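Local coordinates for protein 2-dehydropantoate 2-reductase, putative (Enterococcus faecalis, PDB 2EW2) that probably catalyses the NADPH-dependent reduction of 2-dehydropantoate (ketopantoate) to (R)-pantoate, the second step in making pantoate for pantothenate biosynthesis, at residues V128-W133 with S182-S187; G19-Q24 with A174-S179; T30-W35 with F63-I68; E73-I78 with Q95-E100. All coordinates share one frame; numbering follows the deposited sequence. Where two conformers were deposited one is given.

Contact 1 (V128-W133 with S182-S187); sequences VGITMW and SNVRYS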
loop_
_atom_site.group_PDB
_atom_site.type_symbol
_atom_site.label_atom_id
_atom_site.label_comp_id
_atom_site.label_asym_id
_atom_site.label_seq_id
_atom_site.Cartn_x
_atom_site.Cartn_y
_atom_site.Cartn_z
ATOM N N VAL B 128 -29.421 -0.379 -12.843
ATOM C CA VAL B 128 -28.221 0.431 -13.065
ATOM C C VAL B 128 -28.170 0.813 -14.535
ATOM O O VAL B 128 -28.569 0.035 -15.392
ATOM C CB VAL B 128 -26.943 -0.320 -12.576
ATOM C CG1 VAL B 128 -26.785 -1.679 -13.262
ATOM C CG2 VAL B 128 -25.710 0.527 -12.732
ATOM N N GLY B 129 -27.709 2.015 -14.836
ATOM C CA GLY B 129 -27.559 2.352 -16.239
ATOM C C GLY B 129 -26.407 3.274 -16.544
ATOM O O GLY B 129 -25.754 3.797 -15.639
ATOM N N ILE B 130 -26.175 3.464 -17.832
ATOM C CA ILE B 130 -25.131 4.347 -18.307
ATOM C C ILE B 130 -25.821 5.281 -19.285
ATOM O O ILE B 130 -26.546 4.827 -20.180
ATOM C CB ILE B 130 -23.989 3.554 -18.999
ATOM C CG1 ILE B 130 -23.335 2.584 -18.016
ATOM C CG2 ILE B 130 -22.922 4.500 -19.582
ATOM C CD1 ILE B 130 -22.508 1.513 -18.698
ATOM N N THR B 131 -25.628 6.579 -19.094
ATOM C CA THR B 131 -26.164 7.555 -20.034
ATOM C C THR B 131 -25.055 8.108 -20.929
ATOM O O THR B 131 -24.007 8.536 -20.443
ATOM C CB THR B 131 -26.959 8.684 -19.336
ATOM O OG1 THR B 131 -27.387 9.622 -20.316
ATOM C CG2 THR B 131 -26.136 9.420 -18.276
HETATM N N MSE B 132 -25.293 8.075 -22.233
HETATM C CA MSE B 132 -24.340 8.590 -23.213
HETATM C C MSE B 132 -24.749 9.979 -23.723
HETATM O O MSE B 132 -24.060 10.566 -24.567
HETATM C CB MSE B 132 -24.181 7.612 -24.388
HETATM C CG MSE B 132 -23.475 6.280 -24.057
HETATM SE SE MSE B 132 -24.590 5.000 -23.067
HETATM C CE MSE B 132 -23.504 3.369 -23.342
ATOM N N TRP B 133 -25.866 10.502 -23.215
ATOM C CA TRP B 133 -26.342 11.852 -23.593
ATOM C C TRP B 133 -25.399 12.911 -23.019
ATOM O O TRP B 133 -24.624 12.627 -22.102
ATOM C CB TRP B 133 -27.764 12.123 -23.081
ATOM C CG TRP B 133 -28.836 11.351 -23.789
ATOM C CD1 TRP B 133 -29.318 10.123 -23.448
ATOM C CD2 TRP B 133 -29.545 11.744 -24.975
ATOM N NE1 TRP B 133 -30.285 9.720 -24.347
ATOM C CE2 TRP B 133 -30.450 10.699 -25.290
ATOM C CE3 TRP B 133 -29.511 12.878 -25.795
ATOM C CZ2 TRP B 133 -31.316 10.756 -26.387
ATOM C CZ3 TRP B 133 -30.367 12.932 -26.889
ATOM C CH2 TRP B 133 -31.266 11.875 -27.173
ATOM N N SER B 182 -27.435 -6.551 -20.892
ATOM C CA SER B 182 -26.882 -7.441 -19.884
ATOM C C SER B 182 -25.351 -7.274 -19.707
ATOM O O SER B 182 -24.686 -8.144 -19.114
ATOM C CB SER B 182 -27.222 -8.887 -20.233
ATOM O OG SER B 182 -26.598 -9.221 -21.464
ATOM N N ASN B 183 -24.783 -6.182 -20.221
ATOM C CA ASN B 183 -23.358 -5.925 -20.016
ATOM C C ASN B 183 -23.097 -4.702 -19.146
ATOM O O ASN B 183 -21.945 -4.373 -18.893
ATOM C CB ASN B 183 -22.578 -5.816 -21.348
ATOM C CG ASN B 183 -21.051 -5.997 -21.159
ATOM O OD1 ASN B 183 -20.601 -6.967 -20.540
ATOM N ND2 ASN B 183 -20.266 -5.059 -21.689
ATOM N N VAL B 184 -24.161 -4.037 -18.682
ATOM C CA VAL B 184 -24.017 -2.784 -17.921
ATOM C C VAL B 184 -23.197 -2.973 -16.630
ATOM O O VAL B 184 -22.224 -2.254 -16.384
ATOM C CB VAL B 184 -25.384 -2.140 -17.596
ATOM C CG1 VAL B 184 -25.187 -0.866 -16.753
ATOM C CG2 VAL B 184 -26.114 -1.813 -18.870
ATOM N N ARG B 185 -23.597 -3.939 -15.816
ATOM C CA ARG B 185 -22.914 -4.235 -14.552
ATOM C C ARG B 185 -21.468 -4.647 -14.815
ATOM O O ARG B 185 -20.577 -4.164 -14.147
ATOM C CB ARG B 185 -23.684 -5.302 -13.761
ATOM C CG ARG B 185 -25.063 -4.783 -13.293
ATOM C CD ARG B 185 -25.921 -5.843 -12.613
ATOM N NE ARG B 185 -25.217 -6.415 -11.475
ATOM C CZ ARG B 185 -25.075 -7.719 -11.264
ATOM N NH1 ARG B 185 -25.673 -8.587 -12.072
ATOM N NH2 ARG B 185 -24.380 -8.153 -10.212
ATOM N N TYR B 186 -21.259 -5.497 -15.824
ATOM C CA TYR B 186 -19.918 -5.922 -16.235
ATOM C C TYR B 186 -19.036 -4.738 -16.642
ATOM O O TYR B 186 -17.886 -4.626 -16.193
ATOM C CB TYR B 186 -19.980 -6.981 -17.365
ATOM C CG TYR B 186 -18.612 -7.544 -17.697
ATOM C CD1 TYR B 186 -18.159 -8.712 -17.102
ATOM C CD2 TYR B 186 -17.745 -6.864 -18.566
ATOM C CE1 TYR B 186 -16.882 -9.215 -17.381
ATOM C CE2 TYR B 186 -16.467 -7.356 -18.847
ATOM C CZ TYR B 186 -16.034 -8.523 -18.250
ATOM O OH TYR B 186 -14.751 -9.010 -18.530
ATOM N N SER B 187 -19.566 -3.836 -17.472
ATOM C CA SER B 187 -18.770 -2.708 -17.938
ATOM C C SER B 187 -18.387 -1.771 -16.795
ATOM O O SER B 187 -17.270 -1.242 -16.765
ATOM C CB SER B 187 -19.489 -1.943 -19.054
ATOM O OG SER B 187 -20.454 -1.090 -18.488
#

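Contact 2 (G19-Q24 with A174-S179); sequences GIMLHQ and AGLNPS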
loop_
_atom_site.group_PDB
_atom_site.type_symbol
_atom_site.label_atom_id
_atom_site.label_comp_id
_atom_site.label_asym_id
_atom_site.label_seq_id
_atom_site.Cartn_x
_atom_site.Cartn_y
_atom_site.Cartn_z
ATOM N N GLY B 19 -35.529 14.983 -17.214
ATOM C CA GLY B 19 -36.787 15.547 -16.736
ATOM C C GLY B 19 -37.665 16.145 -17.828
ATOM O O GLY B 19 -38.853 15.821 -17.932
ATOM N N ILE B 20 -37.085 17.042 -18.617
ATOM C CA ILE B 20 -37.777 17.668 -19.746
ATOM C C ILE B 20 -38.336 16.642 -20.739
ATOM O O ILE B 20 -39.501 16.717 -21.120
ATOM C CB ILE B 20 -36.849 18.655 -20.511
ATOM C CG1 ILE B 20 -36.611 19.903 -19.659
ATOM C CG2 ILE B 20 -37.502 19.070 -21.853
ATOM C CD1 ILE B 20 -35.471 20.800 -20.128
HETATM N N MSE B 21 -37.482 15.712 -21.157
HETATM C CA MSE B 21 -37.819 14.727 -22.169
HETATM C C MSE B 21 -38.891 13.749 -21.682
HETATM O O MSE B 21 -39.805 13.412 -22.428
HETATM C CB MSE B 21 -36.556 14.000 -22.633
HETATM C CG MSE B 21 -35.535 14.924 -23.312
HETATM SE SE MSE B 21 -33.981 13.954 -24.024
HETATM C CE MSE B 21 -34.822 13.039 -25.492
ATOM N N LEU B 22 -38.783 13.308 -20.426
ATOM C CA LEU B 22 -39.811 12.450 -19.829
ATOM C C LEU B 22 -41.134 13.198 -19.616
ATOM O O LEU B 22 -42.209 12.599 -19.679
ATOM C CB LEU B 22 -39.308 11.836 -18.516
ATOM C CG LEU B 22 -38.249 10.737 -18.673
ATOM C CD1 LEU B 22 -37.532 10.483 -17.336
ATOM C CD2 LEU B 22 -38.872 9.440 -19.238
ATOM N N HIS B 23 -41.041 14.501 -19.366
ATOM C CA HIS B 23 -42.206 15.363 -19.249
ATOM C C HIS B 23 -42.894 15.486 -20.613
ATOM O O HIS B 23 -44.120 15.402 -20.710
ATOM C CB HIS B 23 -41.811 16.739 -18.699
ATOM C CG HIS B 23 -42.930 17.740 -18.705
ATOM N ND1 HIS B 23 -43.976 17.698 -17.804
ATOM C CD2 HIS B 23 -43.157 18.819 -19.495
ATOM C CE1 HIS B 23 -44.798 18.706 -18.041
ATOM N NE2 HIS B 23 -44.326 19.396 -19.064
ATOM N N GLN B 24 -42.096 15.650 -21.662
ATOM C CA GLN B 24 -42.631 15.762 -23.015
ATOM C C GLN B 24 -43.283 14.460 -23.437
ATOM O O GLN B 24 -44.255 14.472 -24.179
ATOM C CB GLN B 24 -41.547 16.164 -24.004
ATOM C CG GLN B 24 -41.063 17.600 -23.833
ATOM C CD GLN B 24 -39.977 17.961 -24.827
ATOM O OE1 GLN B 24 -39.118 17.135 -25.161
ATOM N NE2 GLN B 24 -40.005 19.209 -25.308
ATOM N N ALA B 174 -40.090 8.699 -24.817
ATOM C CA ALA B 174 -39.555 10.008 -24.465
ATOM C C ALA B 174 -38.356 10.424 -25.314
ATOM O O ALA B 174 -37.813 11.506 -25.107
ATOM C CB ALA B 174 -39.189 10.044 -22.976
ATOM N N GLY B 175 -37.939 9.568 -26.244
ATOM C CA GLY B 175 -36.834 9.872 -27.163
ATOM C C GLY B 175 -35.441 9.700 -26.570
ATOM O O GLY B 175 -34.452 10.197 -27.112
ATOM N N LEU B 176 -35.347 8.972 -25.457
ATOM C CA LEU B 176 -34.072 8.848 -24.758
ATOM C C LEU B 176 -33.156 7.785 -25.344
ATOM O O LEU B 176 -32.037 7.612 -24.865
ATOM C CB LEU B 176 -34.307 8.628 -23.263
ATOM C CG LEU B 176 -34.694 9.862 -22.441
ATOM C CD1 LEU B 176 -35.306 9.466 -21.128
ATOM C CD2 LEU B 176 -33.449 10.710 -22.202
ATOM N N ASN B 177 -33.608 7.096 -26.398
ATOM C CA ASN B 177 -32.843 6.002 -27.044
ATOM C C ASN B 177 -32.321 4.917 -26.068
ATOM O O ASN B 177 -31.131 4.577 -26.072
ATOM C CB ASN B 177 -31.699 6.535 -27.929
ATOM C CG ASN B 177 -32.195 7.279 -29.176
ATOM O OD1 ASN B 177 -33.187 6.895 -29.813
ATOM N ND2 ASN B 177 -31.505 8.351 -29.520
ATOM N N PRO B 178 -33.229 4.332 -25.266
ATOM C CA PRO B 178 -32.831 3.316 -24.294
ATOM C C PRO B 178 -32.585 1.960 -24.927
ATOM O O PRO B 178 -33.117 1.673 -26.003
ATOM C CB PRO B 178 -34.062 3.216 -23.407
ATOM C CG PRO B 178 -35.180 3.425 -24.358
ATOM C CD PRO B 178 -34.688 4.560 -25.229
ATOM N N SER B 179 -31.793 1.128 -24.259
ATOM C CA SER B 179 -31.751 -0.274 -24.573
ATOM C C SER B 179 -31.511 -1.066 -23.293
ATOM O O SER B 179 -30.862 -0.583 -22.366
ATOM C CB SER B 179 -30.658 -0.583 -25.602
ATOM O OG SER B 179 -29.373 -0.495 -25.033
HETATM O O HOH W 1 -39.748 13.568 -25.287
#

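Contact 3 (T30-W35 with F63-I68); sequences TLIDQW and FSPEEI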
loop_
_atom_site.group_PDB
_atom_site.type_symbol
_atom_site.label_atom_id
_atom_site.label_comp_id
_atom_site.label_asym_id
_atom_site.label_seq_id
_atom_site.Cartn_x
_atom_site.Cartn_y
_atom_site.Cartn_z
ATOM N N THR B 30 -41.110 14.937 -11.177
ATOM C CA THR B 30 -40.745 15.822 -10.081
ATOM C C THR B 30 -39.219 15.909 -9.960
ATOM O O THR B 30 -38.524 14.892 -10.004
ATOM C CB THR B 30 -41.342 15.323 -8.749
ATOM O OG1 THR B 30 -42.763 15.174 -8.898
ATOM C CG2 THR B 30 -41.042 16.297 -7.596
ATOM N N LEU B 31 -38.713 17.122 -9.773
ATOM C CA LEU B 31 -37.275 17.337 -9.632
ATOM C C LEU B 31 -36.895 17.511 -8.162
ATOM O O LEU B 31 -37.590 18.190 -7.410
ATOM C CB LEU B 31 -36.842 18.572 -10.419
ATOM C CG LEU B 31 -37.237 18.646 -11.896
ATOM C CD1 LEU B 31 -36.920 20.047 -12.468
ATOM C CD2 LEU B 31 -36.542 17.551 -12.713
ATOM N N ILE B 32 -35.794 16.886 -7.758
ATOM C CA ILE B 32 -35.256 17.076 -6.419
ATOM C C ILE B 32 -33.811 17.540 -6.545
ATOM O O ILE B 32 -33.004 16.904 -7.228
ATOM C CB ILE B 32 -35.356 15.776 -5.574
ATOM C CG1 ILE B 32 -36.819 15.309 -5.505
ATOM C CG2 ILE B 32 -34.813 15.999 -4.173
ATOM C CD1 ILE B 32 -36.952 13.833 -5.493
ATOM N N ASP B 33 -33.495 18.653 -5.890
ATOM C CA ASP B 33 -32.174 19.272 -6.052
ATOM C C ASP B 33 -31.779 20.079 -4.834
ATOM O O ASP B 33 -32.629 20.652 -4.164
ATOM C CB ASP B 33 -32.159 20.185 -7.279
ATOM C CG ASP B 33 -30.768 20.377 -7.838
ATOM O OD1 ASP B 33 -30.168 21.413 -7.515
ATOM O OD2 ASP B 33 -30.265 19.484 -8.570
ATOM N N GLN B 34 -30.473 20.176 -4.608
ATOM C CA GLN B 34 -29.915 20.807 -3.418
ATOM C C GLN B 34 -29.493 22.267 -3.637
ATOM O O GLN B 34 -29.062 22.937 -2.686
ATOM C CB GLN B 34 -28.741 19.959 -2.892
ATOM C CG GLN B 34 -29.131 18.484 -2.678
ATOM C CD GLN B 34 -27.983 17.601 -2.219
ATOM O OE1 GLN B 34 -27.622 16.630 -2.890
ATOM N NE2 GLN B 34 -27.403 17.931 -1.075
ATOM N N TRP B 35 -29.644 22.766 -4.867
ATOM C CA TRP B 35 -29.144 24.102 -5.239
ATOM C C TRP B 35 -30.262 25.143 -5.174
ATOM O O TRP B 35 -31.143 25.148 -6.027
ATOM C CB TRP B 35 -28.498 24.057 -6.638
ATOM C CG TRP B 35 -27.798 25.318 -7.061
ATOM C CD1 TRP B 35 -27.297 26.296 -6.248
ATOM C CD2 TRP B 35 -27.497 25.727 -8.406
ATOM N NE1 TRP B 35 -26.723 27.293 -6.999
ATOM C CE2 TRP B 35 -26.832 26.974 -8.326
ATOM C CE3 TRP B 35 -27.727 25.161 -9.671
ATOM C CZ2 TRP B 35 -26.385 27.664 -9.458
ATOM C CZ3 TRP B 35 -27.295 25.863 -10.806
ATOM C CH2 TRP B 35 -26.629 27.096 -10.684
ATOM N N PHE B 63 -38.269 20.334 -5.493
ATOM C CA PHE B 63 -38.149 20.413 -4.051
ATOM C C PHE B 63 -36.695 20.235 -3.653
ATOM O O PHE B 63 -35.942 19.593 -4.366
ATOM C CB PHE B 63 -38.992 19.297 -3.408
ATOM C CG PHE B 63 -40.462 19.340 -3.782
ATOM C CD1 PHE B 63 -40.952 18.538 -4.786
ATOM C CD2 PHE B 63 -41.340 20.193 -3.113
ATOM C CE1 PHE B 63 -42.314 18.553 -5.134
ATOM C CE2 PHE B 63 -42.702 20.237 -3.457
ATOM C CZ PHE B 63 -43.189 19.413 -4.475
ATOM N N SER B 64 -36.294 20.818 -2.530
ATOM C CA SER B 64 -35.010 20.474 -1.933
ATOM C C SER B 64 -35.216 19.190 -1.135
ATOM O O SER B 64 -36.347 18.883 -0.741
ATOM C CB SER B 64 -34.485 21.602 -1.039
ATOM O OG SER B 64 -35.229 21.694 0.166
ATOM N N PRO B 65 -34.139 18.409 -0.914
ATOM C CA PRO B 65 -34.301 17.176 -0.141
ATOM C C PRO B 65 -34.916 17.400 1.258
ATOM O O PRO B 65 -35.752 16.610 1.694
ATOM C CB PRO B 65 -32.865 16.642 -0.036
ATOM C CG PRO B 65 -32.171 17.221 -1.222
ATOM C CD PRO B 65 -32.745 18.591 -1.363
ATOM N N GLU B 66 -34.543 18.483 1.925
ATOM C CA GLU B 66 -35.008 18.717 3.294
ATOM C C GLU B 66 -36.505 19.038 3.398
ATOM O O GLU B 66 -37.093 18.878 4.465
ATOM C CB GLU B 66 -34.153 19.783 4.012
ATOM C CG GLU B 66 -34.058 21.136 3.308
ATOM C CD GLU B 66 -32.805 21.291 2.435
ATOM O OE1 GLU B 66 -32.284 22.435 2.370
ATOM O OE2 GLU B 66 -32.333 20.293 1.821
ATOM N N GLU B 67 -37.104 19.475 2.287
ATOM C CA GLU B 67 -38.533 19.797 2.199
ATOM C C GLU B 67 -39.439 18.576 2.059
ATOM O O GLU B 67 -40.644 18.659 2.300
ATOM C CB GLU B 67 -38.790 20.665 0.974
ATOM C CG GLU B 67 -38.534 22.123 1.179
ATOM C CD GLU B 67 -38.841 22.934 -0.070
ATOM O OE1 GLU B 67 -39.441 24.029 0.081
ATOM O OE2 GLU B 67 -38.482 22.490 -1.187
ATOM N N ILE B 68 -38.870 17.457 1.631
ATOM C CA ILE B 68 -39.659 16.275 1.296
ATOM C C ILE B 68 -40.279 15.647 2.545
ATOM O O ILE B 68 -39.601 15.421 3.541
ATOM C CB ILE B 68 -38.809 15.230 0.508
ATOM C CG1 ILE B 68 -38.252 15.841 -0.790
ATOM C CG2 ILE B 68 -39.602 13.944 0.233
ATOM C CD1 ILE B 68 -39.322 16.172 -1.849
HETATM O O HOH W 2 -31.422 23.168 -0.720
#

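Contact 4 (E73-I78 with Q95-E100); sequences EQVDLI and QPMITE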
loop_
_atom_site.group_PDB
_atom_site.type_symbol
_atom_site.label_atom_id
_atom_site.label_comp_id
_atom_site.label_asym_id
_atom_site.label_seq_id
_atom_site.Cartn_x
_atom_site.Cartn_y
_atom_site.Cartn_z
ATOM N N GLU B 73 -45.730 13.243 -3.260
ATOM C CA GLU B 73 -46.227 12.135 -4.065
ATOM C C GLU B 73 -45.307 10.938 -3.919
ATOM O O GLU B 73 -44.098 11.102 -3.792
ATOM C CB GLU B 73 -46.270 12.527 -5.548
ATOM C CG GLU B 73 -47.290 13.609 -5.889
ATOM C CD GLU B 73 -48.599 13.030 -6.392
ATOM O OE1 GLU B 73 -48.632 12.523 -7.545
ATOM O OE2 GLU B 73 -49.598 13.084 -5.640
ATOM N N GLN B 74 -45.887 9.738 -3.931
ATOM C CA GLN B 74 -45.109 8.498 -3.973
ATOM C C GLN B 74 -44.926 8.139 -5.436
ATOM O O GLN B 74 -45.867 8.248 -6.227
ATOM C CB GLN B 74 -45.848 7.383 -3.228
ATOM C CG GLN B 74 -46.085 7.691 -1.748
ATOM C CD GLN B 74 -46.825 6.576 -1.018
ATOM O OE1 GLN B 74 -47.817 6.031 -1.526
ATOM N NE2 GLN B 74 -46.335 6.221 0.178
ATOM N N VAL B 75 -43.720 7.729 -5.817
ATOM C CA VAL B 75 -43.400 7.593 -7.238
ATOM C C VAL B 75 -43.069 6.153 -7.621
ATOM O O VAL B 75 -42.740 5.322 -6.762
ATOM C CB VAL B 75 -42.243 8.541 -7.660
ATOM C CG1 VAL B 75 -42.632 10.002 -7.438
ATOM C CG2 VAL B 75 -40.955 8.207 -6.896
ATOM N N ASP B 76 -43.161 5.873 -8.915
ATOM C CA ASP B 76 -42.832 4.566 -9.455
ATOM C C ASP B 76 -41.320 4.397 -9.659
ATOM O O ASP B 76 -40.792 3.295 -9.540
ATOM C CB ASP B 76 -43.551 4.372 -10.796
ATOM C CG ASP B 76 -45.064 4.644 -10.701
ATOM O OD1 ASP B 76 -45.716 3.992 -9.863
ATOM O OD2 ASP B 76 -45.591 5.499 -11.447
ATOM N N LEU B 77 -40.641 5.485 -10.017
ATOM C CA LEU B 77 -39.228 5.421 -10.426
ATOM C C LEU B 77 -38.493 6.618 -9.893
ATOM O O LEU B 77 -38.983 7.739 -9.985
ATOM C CB LEU B 77 -39.073 5.385 -11.956
ATOM C CG LEU B 77 -37.652 5.387 -12.564
ATOM C CD1 LEU B 77 -36.899 4.095 -12.208
ATOM C CD2 LEU B 77 -37.687 5.599 -14.089
ATOM N N ILE B 78 -37.314 6.377 -9.337
ATOM C CA ILE B 78 -36.400 7.458 -9.013
ATOM C C ILE B 78 -35.168 7.270 -9.895
ATOM O O ILE B 78 -34.641 6.159 -10.001
ATOM C CB ILE B 78 -35.996 7.480 -7.512
ATOM C CG1 ILE B 78 -37.233 7.654 -6.619
ATOM C CG2 ILE B 78 -34.981 8.651 -7.211
ATOM C CD1 ILE B 78 -36.952 7.341 -5.140
ATOM N N GLN B 95 -36.931 9.263 1.008
ATOM C CA GLN B 95 -37.703 8.126 1.528
ATOM C C GLN B 95 -39.229 8.284 1.557
ATOM O O GLN B 95 -39.921 7.343 1.187
ATOM C CB GLN B 95 -37.240 7.739 2.929
ATOM C CG GLN B 95 -36.042 6.837 2.914
ATOM C CD GLN B 95 -35.731 6.299 4.287
ATOM O OE1 GLN B 95 -35.888 5.109 4.533
ATOM N NE2 GLN B 95 -35.289 7.176 5.187
ATOM N N PRO B 96 -39.759 9.447 2.007
ATOM C CA PRO B 96 -41.232 9.571 1.962
ATOM C C PRO B 96 -41.867 9.326 0.579
ATOM O O PRO B 96 -43.068 9.046 0.494
ATOM C CB PRO B 96 -41.485 11.019 2.427
ATOM C CG PRO B 96 -40.283 11.362 3.249
ATOM C CD PRO B 96 -39.132 10.645 2.591
HETATM N N MSE B 97 -41.069 9.389 -0.489
HETATM C CA MSE B 97 -41.604 9.201 -1.838
HETATM C C MSE B 97 -41.473 7.767 -2.318
HETATM O O MSE B 97 -41.928 7.431 -3.410
HETATM C CB MSE B 97 -40.936 10.160 -2.835
HETATM C CG MSE B 97 -41.114 11.611 -2.450
HETATM SE SE MSE B 97 -40.157 12.793 -3.702
HETATM C CE MSE B 97 -41.501 12.889 -5.134
ATOM N N ILE B 98 -40.867 6.932 -1.481
ATOM C CA ILE B 98 -40.591 5.545 -1.821
ATOM C C ILE B 98 -41.630 4.619 -1.179
ATOM O O ILE B 98 -41.941 4.760 0.002
ATOM C CB ILE B 98 -39.155 5.121 -1.352
ATOM C CG1 ILE B 98 -38.093 5.997 -2.024
ATOM C CG2 ILE B 98 -38.888 3.631 -1.635
ATOM C CD1 ILE B 98 -36.676 5.882 -1.405
ATOM N N THR B 99 -42.172 3.700 -1.970
ATOM C CA THR B 99 -42.940 2.568 -1.440
ATOM C C THR B 99 -42.210 1.281 -1.812
ATOM O O THR B 99 -41.160 1.319 -2.490
ATOM C CB THR B 99 -44.374 2.497 -2.021
ATOM O OG1 THR B 99 -44.343 1.999 -3.369
ATOM C CG2 THR B 99 -45.059 3.857 -1.994
ATOM N N GLU B 100 -42.801 0.149 -1.416
ATOM C CA GLU B 100 -42.334 -1.178 -1.788
ATOM C C GLU B 100 -42.285 -1.368 -3.295
ATOM O O GLU B 100 -41.544 -2.214 -3.771
ATOM C CB GLU B 100 -43.259 -2.254 -1.188
ATOM C CG GLU B 100 -44.728 -1.794 -1.094
ATOM C CD GLU B 100 -45.713 -2.936 -1.012
ATOM O OE1 GLU B 100 -45.360 -4.000 -0.448
ATOM O OE2 GLU B 100 -46.848 -2.759 -1.523
HETATM O O HOH W 3 -43.806 6.431 1.070
HETATM O O HOH W 4 -44.917 3.894 -5.284
#

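Contact 1 (V128-W133 with S182-S187)
Val184, in the first turn of helix 184-195, faces Val128 and Ile130 of strand 126-131, where the Rossmann-type sheet of the NADP-binding domain meets the start of the helical C-terminal domain. From CB of Val184 the branch CG1, anti to the backbone N (chi1 178°), is carried toward the strand. Val184 CG1 lies 3.8 Å from Val128 O and 3.9 Å from Val128 CG1, and Ile130 CD1 is 4.1 Å from the same methyl, which thus meets the carbonyl oxygen of Val128 and the side chains of Val128 and Ile130. Both strand side chains run past Val184 in the opposite direction. One residue further along the helix, Arg185 crosses Val128 at about a right angle and brings its CG to 3.5 Å from Val128 CG1, while its guanidinium group turns away from the strand, NH2 bonding to Glu236 O. Ser187 turns its hydroxyl back into the helix, where OG donates to Val184 O at 3.0 Å; the same OG lies 3.3 Å from Ile130 CD1.

Contact 2 (G19-Q24 with A174-S179)
Met21, a selenomethionine, reaches from helix 13-24 to the turn that follows helix 161-173. Its CB lies near Ala174 O, and Met21 SE packs against Leu176 CD2 at 3.8 Å, the two side chains meeting at an oblique angle. The chain then bends at its last torsion (chi3 70°), which brings the terminal methyl to the backbone: Met21 CE lies 3.3 Å from Gly175 O and 3.4 Å from Ala174 O. The backbone of Met21 takes part as well. Met21 O touches Ala174 CB at 3.5 Å and accepts a hydrogen bond from a water that also donates to Ala174 O, so one molecule links the helix to the turn through two carbonyls. The chain leaves helix 161-173 in a Schellman motif: Gly175, whose O is one of the two oxygens met by Met21 CE, has positive phi (79°), and the turn bonds back into the last helical turn. Helix 13-24 is the one that follows the first strand of the Rossmann-type domain, after a glycine-rich turn that fits the GxGxxG pattern. Next in sequence, Leu22 uses CD2 for two partners, Ala174 CB at 3.8 Å and Leu176 CD1 at 4.0 Å, and it crosses Leu176 at about a right angle. Phe171 of helix 161-173 touches both leucines, while the backbone oxygen of Leu176 is taken by Trp133 NE1.

Contact 3 (T30-W35 with F63-I68)
Ile32 and Phe63 form a parallel beta bridge in which Phe63 N donates to Leu31 O and Asp33 N to Phe63 O, both at 3.0 Å, joining the short edge strand 62-63 to strand 28-32. Two CA-H...O contacts supplement the pair, from Ile32 CA to Phe63 O and from Ser64 CA to Asp33 O. Among the side chains, Thr30 sends CG2, anti to its own N, to the rim of the Phe63 ring, 3.6 Å from CE1 and lying in the ring plane. Past the bridge along the chain, the Pro65 ring rests against both Ile32 and Gln34: Pro65 CG is 3.6 Å from Gln34 CG and 4.1 Å from Ile32 CG2, with Gln34 crossing the ring at about a right angle. Pro65 CD also rests 3.5 Å from Asp33 O. Asp33 itself closes an Asx turn, its OD1 accepting from Trp35 N at the N-cap of helix 36-45, while its OD2 accepts from Ala11 N in the glycine-rich turn. A water bridges Gln34 O and Glu66 OE1. Phe63 O thus serves two successive residues, Ile32 through CA-H and Asp33 through N-H, and the carboxylate of Asp33 ties the end of strand 28-32 to the turn where a Rossmann fold usually receives its dinucleotide; the N-H groups of Trp35 and Ala11, one on each carboxylate oxygen, would probably favour the charged form of Asp33.

Contact 4 (E73-I78 with Q95-E100)
Gln74 and Thr99 meet at about a right angle: the methyl CG2 of Thr99 sits over the face of the Gln74 amide, 3.4 Å from Gln74 CD and nearly equally close to OE1 and NE2. The extended Gln74 chain carries NE2 to a water, which in turn donates to Pro96 O and Ile98 O. The threonine hydroxyl, paired with Lys101 N, also meets a second water that donates to Val75 O. Met97, a selenomethionine, lies obliquely to Val75, and a turn about its CG-SE bond (chi3 83°) folds Met97 CE back onto Val75 CG1 at 3.9 Å and Glu73 O at 3.4 Å. Glu73 O is buried beneath this side chain, Met97 CG being 3.3 Å away, and has no hydrogen-bonding partner. A backbone bond runs from Val75 N to Met97 O at 3.0 Å. Further along, Ile78 and Ile98 cross at about a right angle, with Ile78 CD1 3.6 Å from Ile98 CG1. The contact thus closes the helical crossover of a beta-alpha-beta unit: strand 77-80 leads through helix 84-94 to strand 103-106, its parallel neighbour, with Phe91 and Ile94 of the helix packed on Ile78.

In the fold
From the N terminus, helix 13-24 enters contact 2, whose partner comes only after helix 161-173, so its long loop encloses contacts 3 and 4. Contact 3 closes first, tying strand 28-32 to the edge strand 62-63, and contact 4 follows in series, joining the approaches to strands 77-80 and 103-106. These two touch through Ile32 and Ile68 on Met97. Contact 1 opens at strand 126-131, inside the loop of contact 2, and closes after it at helix 184-195, so the two cross; they touch where Trp133 packs on Gly175 and Met21. All four border one sheet, and contact 1 ties the sheet to the first of the C-terminal helices.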